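PDB 2X3H: K5 lyase from Enterobacteria phage k1-5, which cleaves the K5 capsular glycosaminoglycan of its bacterial host, most likely by beta-elimination, as a trimeric phage tail-spike lyase. Local coordinates for residues 322-327 / 354-359; 360-365 / 383-388; 376-381 / 416-421. All coordinates share one frame; numbering follows the deposited sequence.

Interaction 1: residues 322-327 / 354-359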
loop_
_atom_site.group_PDB
_atom_site.type_symbol
_atom_site.label_atom_id
_atom_site.label_comp_id
_atom_site.label_asym_id
_atom_site.label_seq_id
_atom_site.Cartn_x
_atom_site.Cartn_y
_atom_site.Cartn_z
ATOM N N THR A 322 -0.485 1.741 -17.763
ATOM C CA THR A 322 -1.496 2.174 -18.710
ATOM C C THR A 322 -2.830 1.584 -18.275
ATOM O O THR A 322 -2.881 0.516 -17.658
ATOM C CB THR A 322 -1.177 1.751 -20.164
ATOM O OG1 THR A 322 -1.489 0.367 -20.347
ATOM C CG2 THR A 322 0.307 2.012 -20.484
ATOM N N VAL A 323 -3.907 2.303 -18.558
ATOM C CA VAL A 323 -5.228 1.790 -18.210
ATOM C C VAL A 323 -6.225 2.236 -19.260
ATOM O O VAL A 323 -6.220 3.408 -19.676
ATOM C CB VAL A 323 -5.667 2.231 -16.791
ATOM C CG1 VAL A 323 -5.649 3.763 -16.678
ATOM C CG2 VAL A 323 -7.051 1.675 -16.434
ATOM N N GLU A 324 -7.080 1.304 -19.682
ATOM C CA GLU A 324 -8.093 1.603 -20.700
ATOM C C GLU A 324 -9.524 1.554 -20.142
ATOM O O GLU A 324 -10.466 2.115 -20.736
ATOM C CB GLU A 324 -7.970 0.611 -21.853
ATOM C CG GLU A 324 -8.750 1.018 -23.087
ATOM C CD GLU A 324 -8.276 0.282 -24.332
ATOM O OE1 GLU A 324 -7.401 -0.614 -24.204
ATOM O OE2 GLU A 324 -8.782 0.614 -25.434
ATOM N N GLY A 325 -9.688 0.881 -19.005
ATOM C CA GLY A 325 -11.009 0.623 -18.436
ATOM C C GLY A 325 -11.482 1.667 -17.445
ATOM O O GLY A 325 -11.149 2.855 -17.563
ATOM N N SER A 326 -12.250 1.216 -16.452
ATOM C CA SER A 326 -12.927 2.150 -15.540
ATOM C C SER A 326 -12.867 1.739 -14.076
ATOM O O SER A 326 -12.835 0.547 -13.745
ATOM C CB SER A 326 -14.384 2.283 -15.936
ATOM O OG SER A 326 -15.036 1.051 -15.763
ATOM N N ASP A 327 -12.869 2.744 -13.205
ATOM C CA ASP A 327 -12.962 2.537 -11.764
ATOM C C ASP A 327 -11.825 1.681 -11.227
ATOM O O ASP A 327 -12.006 0.953 -10.255
ATOM C CB ASP A 327 -14.312 1.920 -11.399
ATOM C CG ASP A 327 -15.469 2.803 -11.783
ATOM O OD1 ASP A 327 -15.524 3.941 -11.273
ATOM O OD2 ASP A 327 -16.331 2.345 -12.568
ATOM N N ARG A 354 -0.881 6.488 -18.209
ATOM C CA ARG A 354 -1.509 6.761 -19.500
ATOM C C ARG A 354 -2.944 6.272 -19.476
ATOM O O ARG A 354 -3.186 5.097 -19.204
ATOM C CB ARG A 354 -0.727 6.063 -20.628
ATOM C CG ARG A 354 -1.344 6.244 -22.000
ATOM C CD ARG A 354 -0.439 5.652 -23.092
ATOM N NE ARG A 354 -0.995 5.828 -24.430
ATOM C CZ ARG A 354 -0.343 5.535 -25.552
ATOM N NH1 ARG A 354 0.906 5.063 -25.506
ATOM N NH2 ARG A 354 -0.942 5.719 -26.723
ATOM N N PHE A 355 -3.880 7.182 -19.741
ATOM C CA PHE A 355 -5.299 6.875 -19.699
ATOM C C PHE A 355 -5.777 6.774 -21.129
ATOM O O PHE A 355 -5.943 7.778 -21.830
ATOM C CB PHE A 355 -6.042 7.937 -18.872
ATOM C CG PHE A 355 -5.552 8.003 -17.443
ATOM C CD1 PHE A 355 -4.471 8.802 -17.111
ATOM C CD2 PHE A 355 -6.136 7.234 -16.449
ATOM C CE1 PHE A 355 -3.995 8.834 -15.787
ATOM C CE2 PHE A 355 -5.672 7.262 -15.142
ATOM C CZ PHE A 355 -4.600 8.067 -14.814
ATOM N N ILE A 356 -5.960 5.530 -21.552
ATOM C CA ILE A 356 -6.155 5.200 -22.957
ATOM C C ILE A 356 -7.612 5.274 -23.367
ATOM O O ILE A 356 -8.490 4.774 -22.671
ATOM C CB ILE A 356 -5.689 3.757 -23.239
ATOM C CG1 ILE A 356 -4.202 3.596 -22.933
ATOM C CG2 ILE A 356 -6.032 3.336 -24.670
ATOM C CD1 ILE A 356 -3.716 2.152 -22.995
ATOM N N GLY A 357 -7.862 5.879 -24.518
ATOM C CA GLY A 357 -9.202 5.840 -25.097
ATOM C C GLY A 357 -10.265 6.441 -24.201
ATOM O O GLY A 357 -10.177 7.616 -23.848
ATOM N N THR A 358 -11.260 5.634 -23.835
ATOM C CA THR A 358 -12.361 6.119 -23.003
ATOM C C THR A 358 -12.146 5.844 -21.507
ATOM O O THR A 358 -13.091 5.936 -20.710
ATOM C CB THR A 358 -13.715 5.510 -23.416
ATOM O OG1 THR A 358 -13.641 4.085 -23.357
ATOM C CG2 THR A 358 -14.083 5.938 -24.821
ATOM N N ALA A 359 -10.910 5.519 -21.134
ATOM C CA ALA A 359 -10.592 5.259 -19.729
ATOM C C ALA A 359 -11.257 6.311 -18.854
ATOM O O ALA A 359 -11.120 7.514 -19.107
ATOM C CB ALA A 359 -9.098 5.304 -19.526
HETATM O O HOH W 1 -13.179 2.639 -20.755
#
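Thr-322 pairs with Arg-354 and Val-323 with Phe-355 where two adjoining coils of a parallel beta-helix, the fold of many phage tail spikes, come to the end of a strand and enter a corner. Val-323 holds the two coils together through both of its polar backbone atoms. Its N donates to Arg-354 O over 3.0 Å, and its O receives Ile-356 N at 2.8 Å. Such alternation is the parallel-strand pattern.

Beyond the strands, residues 356-359 form a type II' turn, closed by Ala-359 N bonding to Ile-356 O. Gly-357 supplies the positive phi (59°) that this turn needs, which a residue without a CB adopts at little cost. The small Ala-359 then fits against the neighbouring coil, its CB 3.4 Å from Val-323 O. A water donates to Glu-324 O (2.8 Å) and also bonds Thr-358 OG1, joining the two segments.

Side-chain packing flanks the backbone bonds. On one face of the sheet, CG1 of Val-323, held between its own N and carbonyl carbon (chi1 57°), meets Phe-355 CD2 at 3.5 Å. Ile-356 uses its two branches separately: CD1 lies against Thr-322 CB at 3.8 Å, while CG2 packs on the extended chain of Glu-324, 3.8 Å from CD. The branching at CB thus lets one residue touch Thr-322 and Glu-324, two positions apart.

Arg-354 runs beside Thr-322 but sends its guanidinium outward, to a salt bridge with Glu-379 and a bond to His-319. Strand 321-323 lies between strand 293-294 and strand 349-355, and the latter is followed in the sheet by strand 376-378, whose Phe-378 ring meets that of Phe-355.

Interaction 2: residues 360-365 / 383-388; sequences NNNYAS and TRNFVE
Tyr-363 and Phe-386 both carry CG anti to the backbone N (chi1 171° and 174°), which sends their rings out side by side from paired parallel strands. Phe-386 CD2 comes to the edge of the tyrosine ring, 3.6 Å from Tyr-363 CD1. In Glu-388, by contrast, CG stands beside the backbone N, and the chain crosses the tip of the tyrosine. Tyr-363 OH donates to Glu-388 OE1 at 2.6 Å, using the anti lone pair of that oxygen; this short bond fixes the outer end of a long side chain in a buried contact, where tyrosine serves as both apolar filler and donor.

The backbones run in step. Phe-386 N bonds Asn-362 O, Ala-364 N bonds Phe-386 O (3.0 Å) and Glu-388 N bonds Ala-364 O (2.9 Å). On the opposite face Ala-364 CB lies near Val-387 CG2, 4.3 Å away.

Before the strands comes a bend repeated from coil to coil. Asn-361 and Arg-384 both have positive phi; asparagine tolerates this left-handed conformation well, whereas Arg-384 adopts it without that advantage. Asn-361 N bonds Thr-383 O at 3.0 Å. The following residues, Asn-362 and Asn-385, lie side by side and nearly coplanar, their amide planes only 4° apart, as asparagines in successive coils of parallel beta-helices often are. Asn-362 is further anchored by Asn-328 and Gly-325.

Strand 363-369 is flanked by strands 329-336 and 386-389. Phe-355 of strand 349-355 packs against Ala-364 and Val-387, while Phe-367 of the second subunit meets the Tyr-363 ring edge-to-face.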
loop_
_atom_site.group_PDB
_atom_site.type_symbol
_atom_site.label_atom_id
_atom_site.label_comp_id
_atom_site.label_asym_id
_atom_site.label_seq_id
_atom_site.Cartn_x
_atom_site.Cartn_y
_atom_site.Cartn_z
ATOM N N ASN A 360 -11.925 5.861 -17.798
ATOM C CA ASN A 360 -12.709 6.765 -16.971
ATOM C C ASN A 360 -12.794 6.359 -15.507
ATOM O O ASN A 360 -12.771 5.173 -15.168
ATOM C CB ASN A 360 -14.122 6.902 -17.541
ATOM C CG ASN A 360 -14.874 5.582 -17.571
ATOM O OD1 ASN A 360 -14.707 4.777 -18.513
ATOM N ND2 ASN A 360 -15.730 5.357 -16.574
ATOM N N ASN A 361 -12.901 7.362 -14.643
ATOM C CA ASN A 361 -13.135 7.158 -13.229
ATOM C C ASN A 361 -12.033 6.368 -12.536
ATOM O O ASN A 361 -12.285 5.686 -11.533
ATOM C CB ASN A 361 -14.521 6.529 -12.996
ATOM C CG ASN A 361 -15.663 7.503 -13.306
ATOM O OD1 ASN A 361 -15.956 8.408 -12.508
ATOM N ND2 ASN A 361 -16.306 7.324 -14.470
ATOM N N ASN A 362 -10.815 6.466 -13.075
ATOM C CA ASN A 362 -9.651 5.808 -12.466
ATOM C C ASN A 362 -8.905 6.739 -11.524
ATOM O O ASN A 362 -9.070 7.954 -11.589
ATOM C CB ASN A 362 -8.693 5.315 -13.547
ATOM C CG ASN A 362 -9.350 4.331 -14.497
ATOM O OD1 ASN A 362 -9.598 3.172 -14.125
ATOM N ND2 ASN A 362 -9.609 4.765 -15.727
ATOM N N TYR A 363 -8.100 6.148 -10.648
ATOM C CA TYR A 363 -7.250 6.912 -9.721
ATOM C C TYR A 363 -5.814 6.435 -9.903
ATOM O O TYR A 363 -5.591 5.230 -10.019
ATOM C CB TYR A 363 -7.670 6.645 -8.263
ATOM C CG TYR A 363 -6.706 7.212 -7.241
ATOM C CD1 TYR A 363 -6.845 8.517 -6.792
ATOM C CD2 TYR A 363 -5.673 6.447 -6.724
ATOM C CE1 TYR A 363 -5.955 9.066 -5.862
ATOM C CE2 TYR A 363 -4.790 6.970 -5.769
ATOM C CZ TYR A 363 -4.934 8.280 -5.350
ATOM O OH TYR A 363 -4.038 8.791 -4.432
ATOM N N ALA A 364 -4.839 7.351 -9.888
ATOM C CA ALA A 364 -3.426 6.926 -9.857
ATOM C C ALA A 364 -2.645 7.818 -8.917
ATOM O O ALA A 364 -2.796 9.039 -8.966
ATOM C CB ALA A 364 -2.816 6.994 -11.265
ATOM N N SER A 365 -1.803 7.225 -8.080
ATOM C CA SER A 365 -0.853 8.020 -7.283
ATOM C C SER A 365 0.553 7.679 -7.746
ATOM O O SER A 365 0.933 6.506 -7.787
ATOM C CB SER A 365 -1.038 7.790 -5.781
ATOM O OG SER A 365 -0.900 6.422 -5.433
ATOM N N THR A 383 -12.126 10.433 -19.184
ATOM C CA THR A 383 -12.888 11.313 -18.279
ATOM C C THR A 383 -12.787 10.882 -16.813
ATOM O O THR A 383 -12.630 9.705 -16.515
ATOM C CB THR A 383 -14.392 11.335 -18.655
ATOM O OG1 THR A 383 -14.960 10.025 -18.507
ATOM C CG2 THR A 383 -14.590 11.805 -20.094
ATOM N N ARG A 384 -12.917 11.855 -15.911
ATOM C CA ARG A 384 -13.044 11.592 -14.467
ATOM C C ARG A 384 -11.872 10.789 -13.888
ATOM O O ARG A 384 -12.034 10.068 -12.907
ATOM C CB ARG A 384 -14.397 10.928 -14.143
ATOM C CG ARG A 384 -15.601 11.822 -14.423
ATOM C CD ARG A 384 -16.853 11.214 -13.789
ATOM N NE ARG A 384 -16.847 11.577 -12.381
ATOM C CZ ARG A 384 -17.601 11.091 -11.423
ATOM N NH1 ARG A 384 -18.449 10.087 -11.657
ATOM N NH2 ARG A 384 -17.474 11.594 -10.199
ATOM N N ASN A 385 -10.690 10.919 -14.492
ATOM C CA ASN A 385 -9.475 10.305 -13.918
ATOM C C ASN A 385 -8.741 11.294 -13.012
ATOM O O ASN A 385 -8.524 12.438 -13.402
ATOM C CB ASN A 385 -8.547 9.819 -15.033
ATOM C CG ASN A 385 -9.257 8.910 -16.015
ATOM O OD1 ASN A 385 -9.517 9.293 -17.175
ATOM N ND2 ASN A 385 -9.591 7.700 -15.561
ATOM N N PHE A 386 -8.387 10.849 -11.802
ATOM C CA PHE A 386 -7.738 11.698 -10.803
ATOM C C PHE A 386 -6.334 11.181 -10.557
ATOM O O PHE A 386 -6.156 10.008 -10.190
ATOM C CB PHE A 386 -8.558 11.688 -9.502
ATOM C CG PHE A 386 -7.923 12.416 -8.354
ATOM C CD1 PHE A 386 -7.266 13.629 -8.542
ATOM C CD2 PHE A 386 -8.026 11.895 -7.069
ATOM C CE1 PHE A 386 -6.693 14.295 -7.454
ATOM C CE2 PHE A 386 -7.465 12.567 -5.985
ATOM C CZ PHE A 386 -6.792 13.765 -6.191
ATOM N N VAL A 387 -5.343 12.041 -10.806
ATOM C CA VAL A 387 -3.940 11.669 -10.612
ATOM C C VAL A 387 -3.369 12.513 -9.480
ATOM O O VAL A 387 -3.443 13.746 -9.529
ATOM C CB VAL A 387 -3.084 11.876 -11.890
ATOM C CG1 VAL A 387 -1.604 11.681 -11.581
ATOM C CG2 VAL A 387 -3.527 10.917 -12.991
ATOM N N GLU A 388 -2.813 11.850 -8.467
ATOM C CA GLU A 388 -2.043 12.538 -7.438
ATOM C C GLU A 388 -0.568 12.303 -7.669
ATOM O O GLU A 388 -0.086 11.182 -7.531
ATOM C CB GLU A 388 -2.425 12.047 -6.039
ATOM C CG GLU A 388 -3.816 12.438 -5.633
ATOM C CD GLU A 388 -3.974 12.382 -4.135
ATOM O OE1 GLU A 388 -4.141 11.266 -3.595
ATOM O OE2 GLU A 388 -3.899 13.460 -3.500
#

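Interaction 3: residues 376-381 / 416-421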
loop_
_atom_site.group_PDB
_atom_site.type_symbol
_atom_site.label_atom_id
_atom_site.label_comp_id
_atom_site.label_asym_id
_atom_site.label_seq_id
_atom_site.Cartn_x
_atom_site.Cartn_y
_atom_site.Cartn_z
ATOM N N ILE A 376 1.988 12.666 -17.372
ATOM C CA ILE A 376 0.629 12.112 -17.521
ATOM C C ILE A 376 0.122 12.253 -18.948
ATOM O O ILE A 376 0.327 13.302 -19.576
ATOM C CB ILE A 376 -0.365 12.826 -16.567
ATOM C CG1 ILE A 376 0.089 12.679 -15.119
ATOM C CG2 ILE A 376 -1.773 12.246 -16.688
ATOM C CD1 ILE A 376 -0.491 13.742 -14.182
ATOM N N THR A 377 -0.544 11.212 -19.464
ATOM C CA THR A 377 -1.256 11.319 -20.748
ATOM C C THR A 377 -2.727 10.976 -20.560
ATOM O O THR A 377 -3.054 9.858 -20.144
ATOM C CB THR A 377 -0.658 10.387 -21.830
ATOM O OG1 THR A 377 0.688 10.794 -22.136
ATOM C CG2 THR A 377 -1.514 10.431 -23.088
ATOM N N PHE A 378 -3.590 11.953 -20.843
ATOM C CA PHE A 378 -5.040 11.758 -20.856
ATOM C C PHE A 378 -5.433 11.753 -22.327
ATOM O O PHE A 378 -5.335 12.791 -22.994
ATOM C CB PHE A 378 -5.771 12.931 -20.188
ATOM C CG PHE A 378 -5.539 13.059 -18.706
ATOM C CD1 PHE A 378 -5.860 12.020 -17.836
ATOM C CD2 PHE A 378 -5.061 14.243 -18.182
ATOM C CE1 PHE A 378 -5.677 12.146 -16.470
ATOM C CE2 PHE A 378 -4.881 14.388 -16.807
ATOM C CZ PHE A 378 -5.184 13.334 -15.953
ATOM N N GLU A 379 -5.874 10.612 -22.847
ATOM C CA GLU A 379 -6.270 10.575 -24.256
ATOM C C GLU A 379 -7.638 11.237 -24.436
ATOM O O GLU A 379 -8.365 11.466 -23.472
ATOM C CB GLU A 379 -6.207 9.150 -24.831
ATOM C CG GLU A 379 -4.798 8.577 -24.731
ATOM C CD GLU A 379 -4.534 7.328 -25.564
ATOM O OE1 GLU A 379 -5.482 6.730 -26.128
ATOM O OE2 GLU A 379 -3.344 6.937 -25.612
ATOM N N SER A 380 -7.984 11.573 -25.675
ATOM C CA SER A 380 -9.061 12.537 -25.874
ATOM C C SER A 380 -10.447 12.132 -25.346
ATOM O O SER A 380 -11.251 13.004 -25.003
ATOM C CB SER A 380 -9.119 12.999 -27.334
ATOM O OG SER A 380 -9.773 12.045 -28.117
ATOM N N GLY A 381 -10.716 10.836 -25.248
ATOM C CA GLY A 381 -12.029 10.380 -24.761
ATOM C C GLY A 381 -12.051 10.074 -23.267
ATOM O O GLY A 381 -13.070 9.622 -22.746
ATOM N N ASN A 416 -17.137 15.711 -16.194
ATOM C CA ASN A 416 -16.296 14.759 -16.930
ATOM C C ASN A 416 -14.789 15.048 -16.804
ATOM O O ASN A 416 -13.961 14.325 -17.363
ATOM C CB ASN A 416 -16.682 14.736 -18.414
ATOM C CG ASN A 416 -18.046 14.142 -18.647
ATOM O OD1 ASN A 416 -18.835 14.677 -19.431
ATOM N ND2 ASN A 416 -18.350 13.066 -17.957
ATOM N N SER A 417 -14.450 16.105 -16.079
ATOM C CA SER A 417 -13.060 16.550 -15.977
ATOM C C SER A 417 -12.086 15.472 -15.483
ATOM O O SER A 417 -12.394 14.720 -14.561
ATOM C CB SER A 417 -12.968 17.756 -15.038
ATOM O OG SER A 417 -11.719 18.412 -15.190
ATOM N N ASN A 418 -10.890 15.447 -16.074
ATOM C CA ASN A 418 -9.755 14.790 -15.424
ATOM C C ASN A 418 -9.161 15.794 -14.427
ATOM O O ASN A 418 -9.441 16.991 -14.519
ATOM C CB ASN A 418 -8.713 14.333 -16.464
ATOM C CG ASN A 418 -9.223 13.209 -17.355
ATOM O OD1 ASN A 418 -9.866 12.273 -16.872
ATOM N ND2 ASN A 418 -8.937 13.291 -18.662
ATOM N N VAL A 419 -8.348 15.326 -13.482
ATOM C CA VAL A 419 -7.833 16.190 -12.419
ATOM C C VAL A 419 -6.413 15.747 -12.081
ATOM O O VAL A 419 -6.128 14.546 -12.026
ATOM C CB VAL A 419 -8.704 16.095 -11.147
ATOM C CG1 VAL A 419 -8.055 16.860 -9.971
ATOM C CG2 VAL A 419 -10.131 16.588 -11.430
ATOM N N VAL A 420 -5.527 16.718 -11.867
ATOM C CA VAL A 420 -4.167 16.427 -11.387
ATOM C C VAL A 420 -3.832 17.291 -10.169
ATOM O O VAL A 420 -3.991 18.511 -10.230
ATOM C CB VAL A 420 -3.118 16.697 -12.484
ATOM C CG1 VAL A 420 -1.702 16.384 -11.979
ATOM C CG2 VAL A 420 -3.448 15.879 -13.736
ATOM N N HIS A 421 -3.395 16.655 -9.079
ATOM C CA HIS A 421 -2.858 17.380 -7.903
ATOM C C HIS A 421 -1.378 17.085 -7.722
ATOM O O HIS A 421 -0.938 15.967 -7.972
ATOM C CB HIS A 421 -3.557 16.914 -6.626
ATOM C CG HIS A 421 -4.983 17.345 -6.508
ATOM N ND1 HIS A 421 -5.687 17.215 -5.331
ATOM C CD2 HIS A 421 -5.831 17.916 -7.397
ATOM C CE1 HIS A 421 -6.917 17.671 -5.507
ATOM N NE2 HIS A 421 -7.027 18.108 -6.746
#
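Asn-418 and Val-420 reach across the interior of the parallel beta-helix to Phe-378 and Ile-376, so that two different sheets of the coil are joined by side chains alone. The short strand segments 376-378 and 419-421 run nearly antiparallel with axes 10.2 Å apart, and no hydrogen bond passes between them.

Along 416-421, Ser-417 comes first and bonds locally. Its OG donates to Asn-418 O at 2.8 Å and also accepts from Gly-413 N.

Asn-418 is the polar lid on the phenylalanine. With CG beside the backbone N (chi1 -68°), its CB sits over the centre of the Phe-378 ring, 3.6 Å from the centroid and 9° off the normal, a CH-pi contact. The amide continues over the same face, tilted 17° from the ring, with ND2 3.4 Å from Phe-378 CG. A buried amide needs partners: ND2 bonds Thr-410 OG1 and Ser-382 OG, and OD1 accepts from Asn-385 N. Asparagine can thus be flat against an aromatic and still satisfied at its rim.

Val-419 points away, onto Phe-386 of the same chain and Ala-424 of the second subunit. Val-420 turns inward again and divides its methyls: CG1 meets Ile-376 CD1 tip to tip at 3.6 Å, and CG2 comes to the edge of the Phe-378 ring, 3.7 Å from CE2. His-421, without contact to 376-381, sets its ring edge-to-face with Phe-386 and with Tyr-428.

The ring of Phe-378 is closed in on its other face by Ile-376 CG2, 3.6 Å above the plane and offset toward the rim.

Overall arrangement
The three contacts lie on consecutive coils of the parallel beta-helix, with centres 7 to 10 Å apart. Interaction 1 closes before the others open, whereas interactions 2 and 3 alternate along the chain. Strands 349-355 and 376-378 neighbour each other in one sheet, linking interactions 1 and 3 through the bond from Phe-355 N to Thr-377 O; strands 386-389 and 419-422 do the same for interactions 2 and 3. Gly-325 O to Asn-362 ND2 ties interaction 1 to interaction 2. Interactions 1 and 2 thus stack coils, and interaction 3 fills the core between sheets; all three reach the second subunit of the trimer, interaction 1 through Asp-327.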